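Side-chain contacts in putative ring-cleaving dioxygenase MhqO (Bacillus subtilis subsp. subtilis, PDB 3OAJ), which is a putative iron-dependent extradiol dioxygenase that may cleave aromatic rings and so contribute to the degradation of aromatic compounds: residues Gln37-Asp42 against Val291-His296; Val104-Ile109 against Gln115-Asp120; Trp221-Asp226 against Leu230-Tyr235. One frame throughout, in Å; residues are numbered along the deposited sequence.

Contact 1 (Gln37-Asp42 against Val291-His296); sequences QTVNFD and VQYEPH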
loop_
_atom_site.group_PDB
_atom_site.type_symbol
_atom_site.label_atom_id
_atom_site.label_comp_id
_atom_site.label_asym_id
_atom_site.label_seq_id
_atom_site.Cartn_x
_atom_site.Cartn_y
_atom_site.Cartn_z
ATOM N N GLN A 37 -14.994 2.502 -0.868
ATOM C CA GLN A 37 -14.960 3.598 -1.813
ATOM C C GLN A 37 -15.409 4.832 -1.081
ATOM O O GLN A 37 -16.501 4.887 -0.490
ATOM C CB GLN A 37 -15.786 3.361 -3.080
ATOM C CG GLN A 37 -17.187 2.943 -2.866
ATOM C CD GLN A 37 -17.967 2.964 -4.157
ATOM O OE1 GLN A 37 -18.198 4.034 -4.754
ATOM N NE2 GLN A 37 -18.362 1.781 -4.616
ATOM N N THR A 38 -14.525 5.815 -1.097
ATOM C CA THR A 38 -14.812 7.084 -0.460
ATOM C C THR A 38 -14.199 8.173 -1.314
ATOM O O THR A 38 -13.932 7.942 -2.497
ATOM C CB THR A 38 -14.359 7.077 1.043
ATOM O OG1 THR A 38 -14.796 8.279 1.692
ATOM C CG2 THR A 38 -12.841 6.898 1.205
ATOM N N VAL A 39 -14.014 9.352 -0.740
ATOM C CA VAL A 39 -13.377 10.454 -1.444
ATOM C C VAL A 39 -12.126 10.905 -0.690
ATOM O O VAL A 39 -11.960 10.590 0.493
ATOM C CB VAL A 39 -14.347 11.648 -1.658
ATOM C CG1 VAL A 39 -15.526 11.246 -2.550
ATOM C CG2 VAL A 39 -14.845 12.221 -0.329
ATOM N N ASN A 40 -11.252 11.632 -1.381
ATOM C CA ASN A 40 -10.085 12.242 -0.750
ATOM C C ASN A 40 -10.549 13.287 0.261
ATOM O O ASN A 40 -11.356 14.158 -0.063
ATOM C CB ASN A 40 -9.200 12.891 -1.825
ATOM C CG ASN A 40 -7.859 13.382 -1.285
ATOM O OD1 ASN A 40 -7.684 13.581 -0.078
ATOM N ND2 ASN A 40 -6.903 13.582 -2.188
ATOM N N PHE A 41 -10.047 13.189 1.488
ATOM C CA PHE A 41 -10.376 14.166 2.519
ATOM C C PHE A 41 -10.064 15.590 2.099
ATOM O O PHE A 41 -10.804 16.508 2.443
ATOM C CB PHE A 41 -9.634 13.857 3.813
ATOM C CG PHE A 41 -10.411 13.010 4.754
ATOM C CD1 PHE A 41 -10.375 11.626 4.651
ATOM C CD2 PHE A 41 -11.196 13.594 5.740
ATOM C CE1 PHE A 41 -11.096 10.832 5.528
ATOM C CE2 PHE A 41 -11.925 12.808 6.618
ATOM C CZ PHE A 41 -11.880 11.420 6.508
ATOM N N ASP A 42 -8.962 15.760 1.370
ATOM C CA ASP A 42 -8.517 17.071 0.888
ATOM C C ASP A 42 -9.286 17.538 -0.346
ATOM O O ASP A 42 -9.621 18.719 -0.466
ATOM C CB ASP A 42 -7.014 17.052 0.585
ATOM C CG ASP A 42 -6.170 16.818 1.826
ATOM O OD1 ASP A 42 -5.031 16.323 1.677
ATOM O OD2 ASP A 42 -6.638 17.126 2.948
ATOM N N VAL A 291 -18.255 12.766 7.053
ATOM C CA VAL A 291 -19.541 13.369 7.442
ATOM C C VAL A 291 -19.629 14.857 7.085
ATOM O O VAL A 291 -20.708 15.352 6.756
ATOM C CB VAL A 291 -19.889 13.105 8.946
ATOM C CG1 VAL A 291 -18.873 13.757 9.898
ATOM C CG2 VAL A 291 -21.297 13.554 9.279
ATOM N N GLN A 292 -18.490 15.544 7.131
ATOM C CA GLN A 292 -18.391 16.949 6.735
ATOM C C GLN A 292 -18.878 17.201 5.299
ATOM O O GLN A 292 -19.327 18.303 4.986
ATOM C CB GLN A 292 -16.967 17.500 6.959
ATOM C CG GLN A 292 -15.781 16.657 6.375
ATOM C CD GLN A 292 -15.310 15.524 7.291
ATOM O OE1 GLN A 292 -16.111 14.823 7.890
ATOM N NE2 GLN A 292 -13.990 15.353 7.406
ATOM N N TYR A 293 -18.825 16.173 4.448
ATOM C CA TYR A 293 -19.252 16.308 3.045
ATOM C C TYR A 293 -20.662 15.789 2.750
ATOM O O TYR A 293 -21.178 15.965 1.644
ATOM C CB TYR A 293 -18.230 15.647 2.109
ATOM C CG TYR A 293 -16.837 16.199 2.275
ATOM C CD1 TYR A 293 -16.587 17.562 2.118
ATOM C CD2 TYR A 293 -15.769 15.363 2.593
ATOM C CE1 TYR A 293 -15.307 18.080 2.287
ATOM C CE2 TYR A 293 -14.485 15.871 2.762
ATOM C CZ TYR A 293 -14.261 17.227 2.602
ATOM O OH TYR A 293 -12.994 17.737 2.757
ATOM N N GLU A 294 -21.294 15.164 3.737
ATOM C CA GLU A 294 -22.649 14.634 3.576
ATOM C C GLU A 294 -23.672 15.694 3.102
ATOM O O GLU A 294 -24.589 15.353 2.352
ATOM C CB GLU A 294 -23.100 13.928 4.867
ATOM C CG GLU A 294 -24.247 12.938 4.725
ATOM C CD GLU A 294 -23.954 11.769 3.786
ATOM O OE1 GLU A 294 -24.841 11.461 2.967
ATOM O OE2 GLU A 294 -22.865 11.143 3.867
ATOM N N PRO A 295 -23.513 16.978 3.518
ATOM C CA PRO A 295 -24.356 18.043 2.948
ATOM C C PRO A 295 -24.023 18.420 1.494
ATOM O O PRO A 295 -24.719 19.249 0.902
ATOM C CB PRO A 295 -24.086 19.240 3.870
ATOM C CG PRO A 295 -23.567 18.641 5.134
ATOM C CD PRO A 295 -22.758 17.472 4.685
ATOM N N HIS A 296 -22.979 17.831 0.922
ATOM C CA HIS A 296 -22.664 18.083 -0.485
ATOM C C HIS A 296 -22.708 16.799 -1.322
ATOM O O HIS A 296 -22.136 16.757 -2.414
ATOM C CB HIS A 296 -21.301 18.783 -0.622
ATOM C CG HIS A 296 -21.164 20.024 0.211
ATOM N ND1 HIS A 296 -22.025 21.095 0.100
ATOM C CD2 HIS A 296 -20.258 20.365 1.158
ATOM C CE1 HIS A 296 -21.659 22.040 0.950
ATOM N NE2 HIS A 296 -20.587 21.623 1.602
#
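With CG of Tyr-293 turned anti to its own carbonyl carbon (chi1 -57°), the phenol extends from the 3-10 turn toward the chain just beyond strand 33-39, and its hydroxyl meets the carbonyl oxygen of Phe-41. In Gln-292, CG sits between the backbone N and the carbonyl carbon (chi1 50°), which sets it over the centre of the Tyr-293 ring, 3.9 Å above its plane; the bend at chi2 (-85°) then helps turn the amide so that NE2 reaches the edge of the Phe-41 ring. The phenol hydroxyl donates the one hydrogen bond across the contact: Tyr-293 OH lies a short 2.5 Å from Phe-41 O, tilted a little from the carbonyl plane. Tyrosine suits the place because its long, rigid ring spans the gap between the backbones and ends in a donor. Gln-292 NE2 comes within 3.4 Å of Phe-41 CE2, near the ring plane, so the amide touches an edge and does not lie flat on a face. Deeper in, Val-39 CG2 approaches Tyr-293 CD2 at 4.4 Å, and Ile-300 of helix 297-303 touches both side chains. Asn-40 to Asp-42 form an Asx turn, Asn-40 OD1 accepting from Asp-42 N at 2.9 Å. The loop between strand 264-269 and helix 297-303 is joined here to the end of strand 33-39. The Phe-41 side chain is about 10 Å from the bound zinc ion. A phenol, presumably neutral, donating to a main-chain carbonyl makes a join that needs no paired charges.

Contact 2 (Val104-Ile109 against Gln115-Asp120); sequences VPYTKI and QYVEFD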
loop_
_atom_site.group_PDB
_atom_site.type_symbol
_atom_site.label_atom_id
_atom_site.label_comp_id
_atom_site.label_asym_id
_atom_site.label_seq_id
_atom_site.Cartn_x
_atom_site.Cartn_y
_atom_site.Cartn_z
ATOM N N VAL A 104 -0.062 -9.003 -19.619
ATOM C CA VAL A 104 0.781 -8.183 -18.743
ATOM C C VAL A 104 2.200 -8.769 -18.741
ATOM O O VAL A 104 2.408 -9.883 -18.267
ATOM C CB VAL A 104 0.221 -8.153 -17.287
ATOM C CG1 VAL A 104 1.160 -7.371 -16.334
ATOM C CG2 VAL A 104 -1.198 -7.582 -17.254
ATOM N N PRO A 105 3.176 -8.039 -19.299
ATOM C CA PRO A 105 4.528 -8.626 -19.296
ATOM C C PRO A 105 5.103 -8.697 -17.891
ATOM O O PRO A 105 4.796 -7.848 -17.049
ATOM C CB PRO A 105 5.356 -7.643 -20.142
ATOM C CG PRO A 105 4.370 -6.640 -20.719
ATOM C CD PRO A 105 3.146 -6.681 -19.877
ATOM N N TYR A 106 5.872 -9.747 -17.635
ATOM C CA TYR A 106 6.572 -9.868 -16.366
ATOM C C TYR A 106 7.996 -10.352 -16.558
ATOM O O TYR A 106 8.356 -10.931 -17.593
ATOM C CB TYR A 106 5.828 -10.790 -15.389
ATOM C CG TYR A 106 5.828 -12.252 -15.804
ATOM C CD1 TYR A 106 4.757 -12.784 -16.510
ATOM C CD2 TYR A 106 6.896 -13.100 -15.483
ATOM C CE1 TYR A 106 4.757 -14.134 -16.913
ATOM C CE2 TYR A 106 6.896 -14.447 -15.866
ATOM C CZ TYR A 106 5.824 -14.950 -16.588
ATOM O OH TYR A 106 5.805 -16.274 -16.980
ATOM N N THR A 107 8.806 -10.078 -15.549
ATOM C CA THR A 107 10.184 -10.527 -15.518
ATOM C C THR A 107 10.377 -11.302 -14.213
ATOM O O THR A 107 9.597 -11.150 -13.269
ATOM C CB THR A 107 11.176 -9.324 -15.622
ATOM O OG1 THR A 107 11.001 -8.450 -14.512
ATOM C CG2 THR A 107 10.958 -8.523 -16.905
ATOM N N LYS A 108 11.390 -12.155 -14.168
ATOM C CA LYS A 108 11.704 -12.910 -12.961
ATOM C C LYS A 108 13.074 -12.475 -12.444
ATOM O O LYS A 108 14.060 -12.463 -13.195
ATOM C CB LYS A 108 11.772 -14.407 -13.251
ATOM C CG LYS A 108 10.528 -15.055 -13.843
ATOM C CD LYS A 108 10.661 -16.601 -13.814
ATOM C CE LYS A 108 11.934 -17.105 -14.524
ATOM N NZ LYS A 108 11.882 -18.587 -14.703
ATOM N N ILE A 109 13.136 -12.119 -11.169
ATOM C CA ILE A 109 14.414 -11.759 -10.537
ATOM C C ILE A 109 14.559 -12.520 -9.234
ATOM O O ILE A 109 13.573 -12.975 -8.661
ATOM C CB ILE A 109 14.548 -10.221 -10.304
ATOM C CG1 ILE A 109 13.592 -9.724 -9.208
ATOM C CG2 ILE A 109 14.348 -9.441 -11.596
ATOM C CD1 ILE A 109 14.240 -9.617 -7.828
ATOM N N GLN A 115 12.582 -15.868 -5.195
ATOM C CA GLN A 115 12.239 -15.537 -6.567
ATOM C C GLN A 115 11.033 -14.599 -6.631
ATOM O O GLN A 115 10.037 -14.785 -5.921
ATOM C CB GLN A 115 11.990 -16.807 -7.388
ATOM C CG GLN A 115 13.280 -17.599 -7.709
ATOM C CD GLN A 115 13.026 -18.898 -8.487
ATOM O OE1 GLN A 115 11.879 -19.234 -8.820
ATOM N NE2 GLN A 115 14.097 -19.642 -8.766
ATOM N N TYR A 116 11.158 -13.564 -7.463
ATOM C CA TYR A 116 10.120 -12.538 -7.615
ATOM C C TYR A 116 9.643 -12.450 -9.045
ATOM O O TYR A 116 10.441 -12.571 -9.973
ATOM C CB TYR A 116 10.640 -11.160 -7.210
ATOM C CG TYR A 116 10.960 -11.034 -5.743
ATOM C CD1 TYR A 116 12.179 -11.493 -5.236
ATOM C CD2 TYR A 116 10.042 -10.466 -4.857
ATOM C CE1 TYR A 116 12.479 -11.380 -3.892
ATOM C CE2 TYR A 116 10.329 -10.359 -3.491
ATOM C CZ TYR A 116 11.549 -10.825 -3.026
ATOM O OH TYR A 116 11.841 -10.725 -1.680
ATOM N N VAL A 117 8.344 -12.239 -9.213
ATOM C CA VAL A 117 7.773 -11.861 -10.498
ATOM C C VAL A 117 7.577 -10.345 -10.458
ATOM O O VAL A 117 6.861 -9.833 -9.579
ATOM C CB VAL A 117 6.420 -12.575 -10.744
ATOM C CG1 VAL A 117 5.752 -12.094 -12.042
ATOM C CG2 VAL A 117 6.628 -14.081 -10.798
ATOM N N GLU A 118 8.214 -9.638 -11.389
ATOM C CA GLU A 118 8.137 -8.178 -11.484
ATOM C C GLU A 118 7.218 -7.799 -12.622
ATOM O O GLU A 118 7.339 -8.327 -13.711
ATOM C CB GLU A 118 9.525 -7.573 -11.734
ATOM C CG GLU A 118 10.595 -8.003 -10.731
ATOM C CD GLU A 118 10.417 -7.351 -9.380
ATOM O OE1 GLU A 118 10.069 -6.143 -9.311
ATOM O OE2 GLU A 118 10.618 -8.061 -8.380
ATOM N N PHE A 119 6.333 -6.839 -12.375
ATOM C CA PHE A 119 5.430 -6.329 -13.403
ATOM C C PHE A 119 4.916 -4.948 -13.004
ATOM O O PHE A 119 4.994 -4.566 -11.829
ATOM C CB PHE A 119 4.259 -7.293 -13.636
ATOM C CG PHE A 119 3.455 -7.595 -12.388
ATOM C CD1 PHE A 119 3.943 -8.462 -11.409
ATOM C CD2 PHE A 119 2.201 -7.015 -12.203
ATOM C CE1 PHE A 119 3.200 -8.767 -10.258
ATOM C CE2 PHE A 119 1.450 -7.305 -11.066
ATOM C CZ PHE A 119 1.944 -8.188 -10.084
ATOM N N ASP A 120 4.388 -4.211 -13.976
ATOM C CA ASP A 120 3.775 -2.922 -13.692
ATOM C C ASP A 120 2.260 -3.014 -13.727
ATOM O O ASP A 120 1.691 -3.836 -14.452
ATOM C CB ASP A 120 4.222 -1.863 -14.716
ATOM C CG ASP A 120 5.650 -1.375 -14.507
ATOM O OD1 ASP A 120 6.300 -1.768 -13.507
ATOM O OD2 ASP A 120 6.121 -0.563 -15.342
HETATM O O HOH W 1 4.404 -5.106 -16.781
HETATM O O HOH W 2 12.401 -19.767 -12.198
#
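Ile-109, Tyr-116 and Glu-118 make the tightly packed face of this strand pair. Ile-109 CD1 rests 3.8 Å from Tyr-116 CD1, coming at the ring obliquely, while Ile-109 O lies in the ring plane at its edge. Glu-118, bent at chi2 (-73°), lays its aliphatic part beside Ile-109, with Glu-118 CG 3.8 Å from Ile-109 CG1. Isoleucine's branches let CD1 meet the Tyr-116 ring while CG1 and CG2 meet Glu-118 CG. The tyrosine hydroxyl goes further, to Arg-188 on strand 186-190 of the same sheet. The two strands make an antiparallel beta hairpin whose strand 107-111 is the outermost of a mixed sheet to which both VOC ranges contribute strands. In its hydrogen-bonded pairs, Tyr-116 N reaches Ile-109 O at 2.8 Å and Thr-107 N reaches Glu-118 O at 2.9 Å. On the other face Tyr-106 CB packs 3.6 Å from Val-117 CG1, and Glu-96 of helix 92-101 touches both residues. Packing is looser beyond Tyr-106, where direct pairing gives way to a water that donates to Pro-105 O and accepts from Asp-120 N at 2.9 Å. The exposed Lys-108 sends its ammonium to a second water, held only weakly by the exposed Gln-115 through OE1 at 3.5 Å.

Contact 3 (Trp221-Asp226 against Leu230-Tyr235); sequences WRANDD and LDWQRY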
loop_
_atom_site.group_PDB
_atom_site.type_symbol
_atom_site.label_atom_id
_atom_site.label_comp_id
_atom_site.label_asym_id
_atom_site.label_seq_id
_atom_site.Cartn_x
_atom_site.Cartn_y
_atom_site.Cartn_z
ATOM N N TRP A 221 2.890 2.851 8.237
ATOM C CA TRP A 221 3.271 1.815 9.186
ATOM C C TRP A 221 2.219 1.692 10.277
ATOM O O TRP A 221 1.559 2.659 10.624
ATOM C CB TRP A 221 4.629 2.184 9.791
ATOM C CG TRP A 221 5.638 2.466 8.714
ATOM C CD1 TRP A 221 5.973 3.686 8.214
ATOM C CD2 TRP A 221 6.408 1.505 7.976
ATOM N NE1 TRP A 221 6.892 3.549 7.212
ATOM C CE2 TRP A 221 7.189 2.223 7.056
ATOM C CE3 TRP A 221 6.519 0.107 8.018
ATOM C CZ2 TRP A 221 8.064 1.602 6.171
ATOM C CZ3 TRP A 221 7.394 -0.512 7.131
ATOM C CH2 TRP A 221 8.174 0.243 6.245
ATOM N N ARG A 222 2.067 0.489 10.801
ATOM C CA ARG A 222 1.043 0.184 11.807
ATOM C C ARG A 222 1.360 0.672 13.207
ATOM O O ARG A 222 2.493 0.594 13.671
ATOM C CB ARG A 222 0.818 -1.328 11.873
ATOM C CG ARG A 222 0.206 -1.884 10.596
ATOM C CD ARG A 222 0.261 -3.385 10.526
ATOM N NE ARG A 222 -0.527 -3.993 11.580
ATOM C CZ ARG A 222 -0.563 -5.291 11.828
ATOM N NH1 ARG A 222 0.137 -6.138 11.083
ATOM N NH2 ARG A 222 -1.315 -5.738 12.815
ATOM N N ALA A 223 0.324 1.164 13.880
ATOM C CA ALA A 223 0.329 1.317 15.332
ATOM C C ALA A 223 -0.819 0.466 15.844
ATOM O O ALA A 223 -1.841 0.351 15.167
ATOM C CB ALA A 223 0.161 2.793 15.745
ATOM N N ASN A 224 -0.663 -0.102 17.034
ATOM C CA ASN A 224 -1.670 -1.006 17.594
ATOM C C ASN A 224 -3.023 -0.347 17.869
ATOM O O ASN A 224 -4.065 -0.967 17.688
ATOM C CB ASN A 224 -1.178 -1.636 18.910
ATOM C CG ASN A 224 0.096 -2.459 18.749
ATOM O OD1 ASN A 224 1.015 -2.373 19.580
ATOM N ND2 ASN A 224 0.156 -3.267 17.709
ATOM N N ASP A 225 -2.987 0.909 18.308
ATOM C CA ASP A 225 -4.174 1.632 18.745
ATOM C C ASP A 225 -3.844 3.119 18.860
ATOM O O ASP A 225 -2.716 3.530 18.571
ATOM C CB ASP A 225 -4.732 1.048 20.064
ATOM C CG ASP A 225 -3.709 0.998 21.194
ATOM O OD1 ASP A 225 -2.712 1.750 21.188
ATOM O OD2 ASP A 225 -3.948 0.213 22.145
ATOM N N ASP A 226 -4.834 3.923 19.252
ATOM C CA ASP A 226 -4.650 5.365 19.378
ATOM C C ASP A 226 -3.513 5.717 20.333
ATOM O O ASP A 226 -2.707 6.598 20.019
ATOM C CB ASP A 226 -5.945 6.052 19.818
ATOM C CG ASP A 226 -7.017 6.019 18.746
ATOM O OD1 ASP A 226 -6.693 5.756 17.570
ATOM O OD2 ASP A 226 -8.192 6.283 19.073
ATOM N N LEU A 230 -0.144 7.929 19.537
ATOM C CA LEU A 230 0.229 9.159 20.245
ATOM C C LEU A 230 1.659 9.060 20.765
ATOM O O LEU A 230 2.409 10.030 20.722
ATOM C CB LEU A 230 -0.758 9.476 21.381
ATOM C CG LEU A 230 -2.226 9.661 20.953
ATOM C CD1 LEU A 230 -3.156 9.678 22.170
ATOM C CD2 LEU A 230 -2.415 10.917 20.095
ATOM N N ASP A 231 2.041 7.879 21.238
ATOM C CA ASP A 231 3.415 7.646 21.684
ATOM C C ASP A 231 4.368 7.833 20.497
ATOM O O ASP A 231 5.422 8.453 20.633
ATOM C CB ASP A 231 3.569 6.228 22.267
ATOM C CG ASP A 231 2.827 6.031 23.599
ATOM O OD1 ASP A 231 2.395 7.020 24.222
ATOM O OD2 ASP A 231 2.688 4.862 24.029
ATOM N N TRP A 232 3.994 7.294 19.330
ATOM C CA TRP A 232 4.794 7.482 18.118
ATOM C C TRP A 232 4.933 8.959 17.792
ATOM O O TRP A 232 6.010 9.410 17.441
ATOM C CB TRP A 232 4.136 6.800 16.926
ATOM C CG TRP A 232 4.473 5.360 16.701
ATOM C CD1 TRP A 232 3.693 4.280 16.993
ATOM C CD2 TRP A 232 5.663 4.847 16.099
ATOM N NE1 TRP A 232 4.323 3.124 16.603
ATOM C CE2 TRP A 232 5.537 3.442 16.058
ATOM C CE3 TRP A 232 6.817 5.443 15.575
ATOM C CZ2 TRP A 232 6.527 2.613 15.514
ATOM C CZ3 TRP A 232 7.817 4.615 15.042
ATOM C CH2 TRP A 232 7.656 3.217 15.017
ATOM N N GLN A 233 3.846 9.725 17.891
ATOM C CA GLN A 233 3.929 11.149 17.543
ATOM C C GLN A 233 4.952 11.888 18.413
ATOM O O GLN A 233 5.760 12.708 17.900
ATOM C CB GLN A 233 2.567 11.828 17.680
ATOM C CG GLN A 233 2.522 13.276 17.233
ATOM C CD GLN A 233 1.199 13.898 17.619
ATOM O OE1 GLN A 233 0.903 14.068 18.802
ATOM N NE2 GLN A 233 0.379 14.203 16.626
ATOM N N ARG A 234 4.883 11.624 19.719
ATOM C CA ARG A 234 5.790 12.236 20.679
ATOM C C ARG A 234 7.243 11.831 20.404
ATOM O O ARG A 234 8.140 12.680 20.395
ATOM C CB ARG A 234 5.389 11.890 22.119
ATOM C CG ARG A 234 3.990 12.429 22.510
ATOM C CD ARG A 234 3.672 12.336 24.013
ATOM N NE ARG A 234 4.015 11.043 24.598
ATOM C CZ ARG A 234 3.193 10.006 24.716
ATOM N NH1 ARG A 234 1.924 10.078 24.298
ATOM N NH2 ARG A 234 3.649 8.882 25.266
ATOM N N TYR A 235 7.446 10.544 20.137
ATOM C CA TYR A 235 8.794 10.028 19.907
ATOM C C TYR A 235 9.405 10.551 18.598
ATOM O O TYR A 235 10.537 11.022 18.589
ATOM C CB TYR A 235 8.839 8.488 19.932
ATOM C CG TYR A 235 10.276 7.997 20.011
ATOM C CD1 TYR A 235 10.876 7.735 21.243
ATOM C CD2 TYR A 235 11.063 7.886 18.857
ATOM C CE1 TYR A 235 12.207 7.321 21.323
ATOM C CE2 TYR A 235 12.386 7.482 18.928
ATOM C CZ TYR A 235 12.952 7.204 20.157
ATOM O OH TYR A 235 14.274 6.812 20.212
#
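Strand 215-223 runs out at Ala-223, the chain turns through Asn-224 and Asp-225, and helix 226-238 folds back so that the CA atoms of Ala-223 and Trp-232 stand 8.1 Å apart. This is the strand-to-helix step of the later beta-alpha-beta-beta-beta unit in the second VOC range (strand 215-223, helix 226-238, then strands 247-248, 253-258 and 264-269). Inside the corner, Ala-223 CB meets Trp-232 CD1 at 4.0 Å, the methyl approaching the indole obliquely. Alanine's single methyl suits the close approach of a bulky indole, which meets it through CD1. The indole, with CG anti to the carbonyl carbon (chi1 -88°), projects from the helix toward the strand, where Ile-267 of strand 264-269 touches both Ala-223 and the indole. Lys-4, from the N-terminal end of the chain, makes a cation-pi contact with Trp-232. Trp-232 NE1 is 4.3 Å from Arg-222 O, too far for a hydrogen bond; that carbonyl is bonded to Thr-6 OG1. Arg-222 leaves the strand pointing away from the helix segment, and its guanidinium forms a salt bridge with Asp-270. Asp-225 is the N-cap of the helix and accepts through OD1 from Asp-228 N, a natural task for a short acidic side chain facing exposed amides. The first turn closes where Leu-230 N donates to Asp-226 O at 2.9 Å, with an N-H...O angle of 158°. Asp-226 turns its carboxylate elsewhere, OD1 bonding to Asn-253 ND2. Leu-230 CG lies beyond Asp-226 O, 3.2 Å from it.

Overall arrangement
From the N terminus, the chain first lays down residues 37-42 at the outermost strand of one mixed sheet, and contact 1 closes only when residues 291-296 return 249 residues later. Both other contacts nest inside that long loop and follow one another in series. Contact 2 closes a short hairpin at the edge of the other sheet, in the first VOC range; contact 3 closes the turn from strand to helix in the second. Contacts 1 and 3 reach the same sheet, their centres 25 Å apart, whereas contact 2 lies across the chain's centre from both. Contact 1 thus ties the C-terminal region to strand 33-39, while the other two are local.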